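Local coordinates for uncharacterized protein lp_2219 (Lactobacillus plantarum, PDB 3HFQ) that is of unknown function but is built as a seven-bladed beta-propeller of the lactonase family, which suggests, without proving, a related enzymatic role, at residues F7-K12 and G17-T22; T43-A46 and C52-S55. The protein carries 1 engineered substitution. All blocks are in the same frame, centred on the assembly; numbering follows the deposited sequence.

Contact 1 of 2, residues F7-K12 and G17-T22; sequences FGTYTK and GIYQGT
F7 and Y19 face each other as an antiparallel hydrogen-bonded pair, joined by two backbone bonds. F7 N gives a nearly straight bond (170° at the hydrogen) to Y19 O, at 2.8 Å; the return bond, from Y19 N to F7 O, is longer, at 3.1 Å. The same F7 O also receives the CA-H of I18, while I18 CG2 rests against it at 3.6 Å. Both aromatic side chains rise from the same face of the sheet, where F7 CB and Y19 CB are 4.2 Å apart. With CG of F7 anti to its carbonyl carbon (chi1 -63°), the phenyl ring extends along the neighbouring strand and brings F7 CE2 to 4.1 Å from G21 N. A CB at G21 would sit too tightly against F7 CE2, which suits glycine.

This is the hairpin of strands 2-9 and 17-24, the two middle strands of a four-stranded propeller blade, with 334-339 and 29-38 flanking them.

Toward the turn, T9 reaches across with both branches. T9 CG2 meets the edge of the Y19 ring, 4.1 Å from Y19 CD1, the two side chains crossing at about a right angle. T9 OG1 lies 2.9 Å from G17 O, with Y10 O as a rival acceptor for its one proton, and is also hydrogen-bonded to S15 OG in the turn. A valine in its place would probably cost S15 OG its bond to this hydroxyl and remove a possible donor to G17 O, leaving the turn less firmly tied to the strand. G17 itself has a positive phi (142°), a conformation in which a CB would collide with the carbonyl oxygen before it, and T11 CG2 lies 3.7 Å from G17 N. At the far end of the Y19 ring, OH bonds to Q16 N.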
# COMPACT_ATOMS: atom_id res chain seq x y z
N PHE A 7 1.11 11.98 4.74
CA PHE A 7 -0.24 11.44 4.59
C PHE A 7 -0.82 11.68 3.20
O PHE A 7 -0.90 12.82 2.75
CB PHE A 7 -1.18 12.09 5.62
CG PHE A 7 -0.81 11.81 7.05
CD1 PHE A 7 -0.97 10.53 7.59
CD2 PHE A 7 -0.34 12.83 7.87
CE1 PHE A 7 -0.66 10.28 8.92
CE2 PHE A 7 -0.03 12.59 9.20
CZ PHE A 7 -0.19 11.32 9.73
N GLY A 8 -1.22 10.60 2.54
CA GLY A 8 -1.84 10.70 1.23
C GLY A 8 -3.33 10.82 1.49
O GLY A 8 -3.82 10.35 2.52
N THR A 9 -4.07 11.44 0.57
CA THR A 9 -5.50 11.62 0.77
C THR A 9 -6.27 11.69 -0.54
O THR A 9 -5.70 11.66 -1.62
CB THR A 9 -5.80 12.96 1.46
OG1 THR A 9 -5.54 14.03 0.53
CG2 THR A 9 -4.93 13.16 2.69
N TYR A 10 -7.59 11.78 -0.38
CA TYR A 10 -8.51 11.97 -1.49
C TYR A 10 -8.78 13.45 -1.28
O TYR A 10 -8.61 13.95 -0.17
CB TYR A 10 -9.81 11.21 -1.27
CG TYR A 10 -9.87 9.86 -1.93
CD1 TYR A 10 -10.11 9.74 -3.30
CD2 TYR A 10 -9.70 8.69 -1.19
CE1 TYR A 10 -10.18 8.49 -3.91
CE2 TYR A 10 -9.76 7.44 -1.78
CZ TYR A 10 -10.00 7.35 -3.15
OH TYR A 10 -10.08 6.11 -3.73
N THR A 11 -9.19 14.17 -2.32
CA THR A 11 -9.48 15.59 -2.17
C THR A 11 -10.86 15.88 -2.75
O THR A 11 -11.01 16.72 -3.62
CB THR A 11 -8.43 16.45 -2.88
OG1 THR A 11 -8.33 16.06 -4.26
CG2 THR A 11 -7.08 16.30 -2.21
N LYS A 12 -11.85 15.16 -2.23
CA LYS A 12 -13.23 15.30 -2.69
C LYS A 12 -14.09 16.13 -1.74
O LYS A 12 -15.19 16.53 -2.10
CB LYS A 12 -13.86 13.91 -2.87
CG LYS A 12 -13.17 13.06 -3.93
CD LYS A 12 -13.84 11.70 -4.12
CE LYS A 12 -13.62 10.78 -2.93
NZ LYS A 12 -14.16 9.41 -3.18
N GLY A 17 -4.54 18.13 -0.28
CA GLY A 17 -3.43 17.40 -0.85
C GLY A 17 -2.67 16.49 0.10
O GLY A 17 -3.26 15.72 0.85
N ILE A 18 -1.34 16.59 0.05
CA ILE A 18 -0.48 15.78 0.89
C ILE A 18 -0.14 16.51 2.19
O ILE A 18 0.32 17.66 2.16
CB ILE A 18 0.84 15.44 0.14
CG1 ILE A 18 0.50 14.73 -1.17
CG2 ILE A 18 1.73 14.56 1.01
CD1 ILE A 18 1.68 14.57 -2.10
N TYR A 19 -0.38 15.85 3.32
CA TYR A 19 -0.09 16.44 4.62
C TYR A 19 1.14 15.80 5.24
O TYR A 19 1.60 14.76 4.77
CB TYR A 19 -1.29 16.30 5.57
CG TYR A 19 -2.50 17.10 5.13
CD1 TYR A 19 -3.35 16.62 4.13
CD2 TYR A 19 -2.76 18.36 5.67
CE1 TYR A 19 -4.43 17.38 3.67
CE2 TYR A 19 -3.84 19.13 5.21
CZ TYR A 19 -4.66 18.63 4.21
OH TYR A 19 -5.72 19.37 3.75
N GLN A 20 1.66 16.43 6.28
CA GLN A 20 2.83 15.90 6.96
C GLN A 20 2.67 16.06 8.46
O GLN A 20 2.05 17.02 8.94
CB GLN A 20 4.10 16.60 6.47
CG GLN A 20 4.27 18.06 6.89
CD GLN A 20 5.44 18.73 6.18
OE1 GLN A 20 6.48 18.10 5.93
NE2 GLN A 20 5.29 20.01 5.86
N GLY A 21 3.20 15.10 9.20
CA GLY A 21 3.09 15.16 10.65
C GLY A 21 4.34 14.65 11.33
O GLY A 21 5.34 14.35 10.69
N THR A 22 4.25 14.54 12.65
CA THR A 22 5.37 14.08 13.45
C THR A 22 4.91 13.10 14.51
O THR A 22 3.87 13.29 15.14
CB THR A 22 6.05 15.26 14.15
OG1 THR A 22 6.49 16.21 13.17
CG2 THR A 22 7.24 14.78 14.98

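Contact 2 of 2, residues T43-A46 and C52-S55; sequences TYLA and CLYS
A46 O accepts the shortest bond of this contact, 2.8 Å from Y54 N and nearly straight. L53 adds a CA-H contact, with L53 CA 3.5 Å from A46 O, and sets its methyl CD1 beside the same oxygen; L53 CD1 also reaches L45 CB at 4.0 Å. That methyl gets there because CG of L53 stands anti to the backbone N (chi1 173°) and the second torsion swings CD1 back over the neighbouring strand.

A46 N completes the hydrogen-bonded pair by donating to Y54 O, a bond bent to 145° at the hydrogen. Beside it, L45 and S55 form the non-hydrogen-bonded pair of this antiparallel ladder. Here L45 CD2 presses on S55 CB at 3.4 Å, tighter than ordinary carbon contact; a small serine suits a position so close to a leucine branch. On the other face, A46 and Y54 meet through their CB atoms, and the side chains of both pack on V93 of the next blade.

The strand 45-47 is the first of its propeller blade. A46 and Y54 satisfy each other's N and O, while L45 O is met by R338 NH2 of the strand 334-339. L45, A46 and L53 can therefore pack through apolar groups, and the buried polar ends have partners as well: Y54 OH with G119 O and S55 OG with W68 NE1.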
# COMPACT_ATOMS: atom_id res chain seq x y z
N THR A 43 -3.78 9.76 -3.43
CA THR A 43 -4.16 8.60 -2.63
C THR A 43 -3.07 7.60 -2.26
O THR A 43 -3.29 6.73 -1.42
CB THR A 43 -5.33 7.84 -3.29
OG1 THR A 43 -4.88 7.23 -4.50
CG2 THR A 43 -6.47 8.80 -3.61
N TYR A 44 -1.91 7.68 -2.91
CA TYR A 44 -0.80 6.81 -2.55
C TYR A 44 0.50 7.54 -2.79
O TYR A 44 0.61 8.34 -3.73
CB TYR A 44 -0.83 5.48 -3.31
CG TYR A 44 -0.35 4.33 -2.44
CD1 TYR A 44 -1.20 3.75 -1.50
CD2 TYR A 44 0.97 3.87 -2.51
CE1 TYR A 44 -0.75 2.74 -0.64
CE2 TYR A 44 1.43 2.86 -1.66
CZ TYR A 44 0.57 2.30 -0.73
OH TYR A 44 1.01 1.30 0.10
N LEU A 45 1.49 7.27 -1.95
CA LEU A 45 2.79 7.92 -2.01
C LEU A 45 3.97 6.96 -1.99
O LEU A 45 3.88 5.87 -1.42
CB LEU A 45 2.93 8.85 -0.80
CG LEU A 45 1.78 9.81 -0.51
CD1 LEU A 45 1.99 10.46 0.86
CD2 LEU A 45 1.70 10.87 -1.61
N ALA A 46 5.07 7.38 -2.61
CA ALA A 46 6.30 6.59 -2.66
C ALA A 46 7.48 7.56 -2.55
O ALA A 46 7.44 8.66 -3.11
CB ALA A 46 6.39 5.80 -3.96
N CYS A 52 12.90 12.26 -3.02
CA CYS A 52 11.93 12.70 -4.00
C CYS A 52 10.65 11.97 -3.65
O CYS A 52 10.69 10.81 -3.23
CB CYS A 52 12.38 12.36 -5.42
SG CYS A 52 13.56 13.57 -6.10
N LEU A 53 9.52 12.65 -3.80
CA LEU A 53 8.22 12.09 -3.49
C LEU A 53 7.43 11.89 -4.78
O LEU A 53 7.39 12.77 -5.64
CB LEU A 53 7.47 13.03 -2.55
CG LEU A 53 6.00 12.73 -2.22
CD1 LEU A 53 5.89 11.41 -1.46
CD2 LEU A 53 5.45 13.87 -1.37
N TYR A 54 6.80 10.73 -4.90
CA TYR A 54 6.00 10.42 -6.07
C TYR A 54 4.59 10.14 -5.57
O TYR A 54 4.39 9.32 -4.68
CB TYR A 54 6.60 9.21 -6.80
CG TYR A 54 8.00 9.51 -7.30
CD1 TYR A 54 8.21 10.37 -8.38
CD2 TYR A 54 9.12 9.03 -6.62
CE1 TYR A 54 9.49 10.73 -8.78
CE2 TYR A 54 10.42 9.39 -7.02
CZ TYR A 54 10.59 10.26 -8.09
OH TYR A 54 11.86 10.65 -8.48
N SER A 55 3.61 10.85 -6.13
CA SER A 55 2.24 10.71 -5.68
C SER A 55 1.22 10.53 -6.79
O SER A 55 1.40 11.01 -7.91
CB SER A 55 1.84 11.95 -4.88
OG SER A 55 1.93 13.11 -5.69

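Overall arrangement
From the N terminus, the chain runs out along 2-9, turns, and returns along 17-24, so contact 1 closes the loop of residues 10-16 between the two strands. It then builds 29-38, the outer strand of this blade, before entering the next blade, where contact 2 closes the tight hairpin of 45-47 and 52-59. The two loops follow in series, neither nesting nor crossing. Their centres are about 11 Å apart, and they meet directly: I18 and G8 touch L45, and T43 packs on T9 and Y10. Contact 1's blade also takes in the C-terminal strand 334-339, the usual propeller ring closure, and C336 of that strand touches L45.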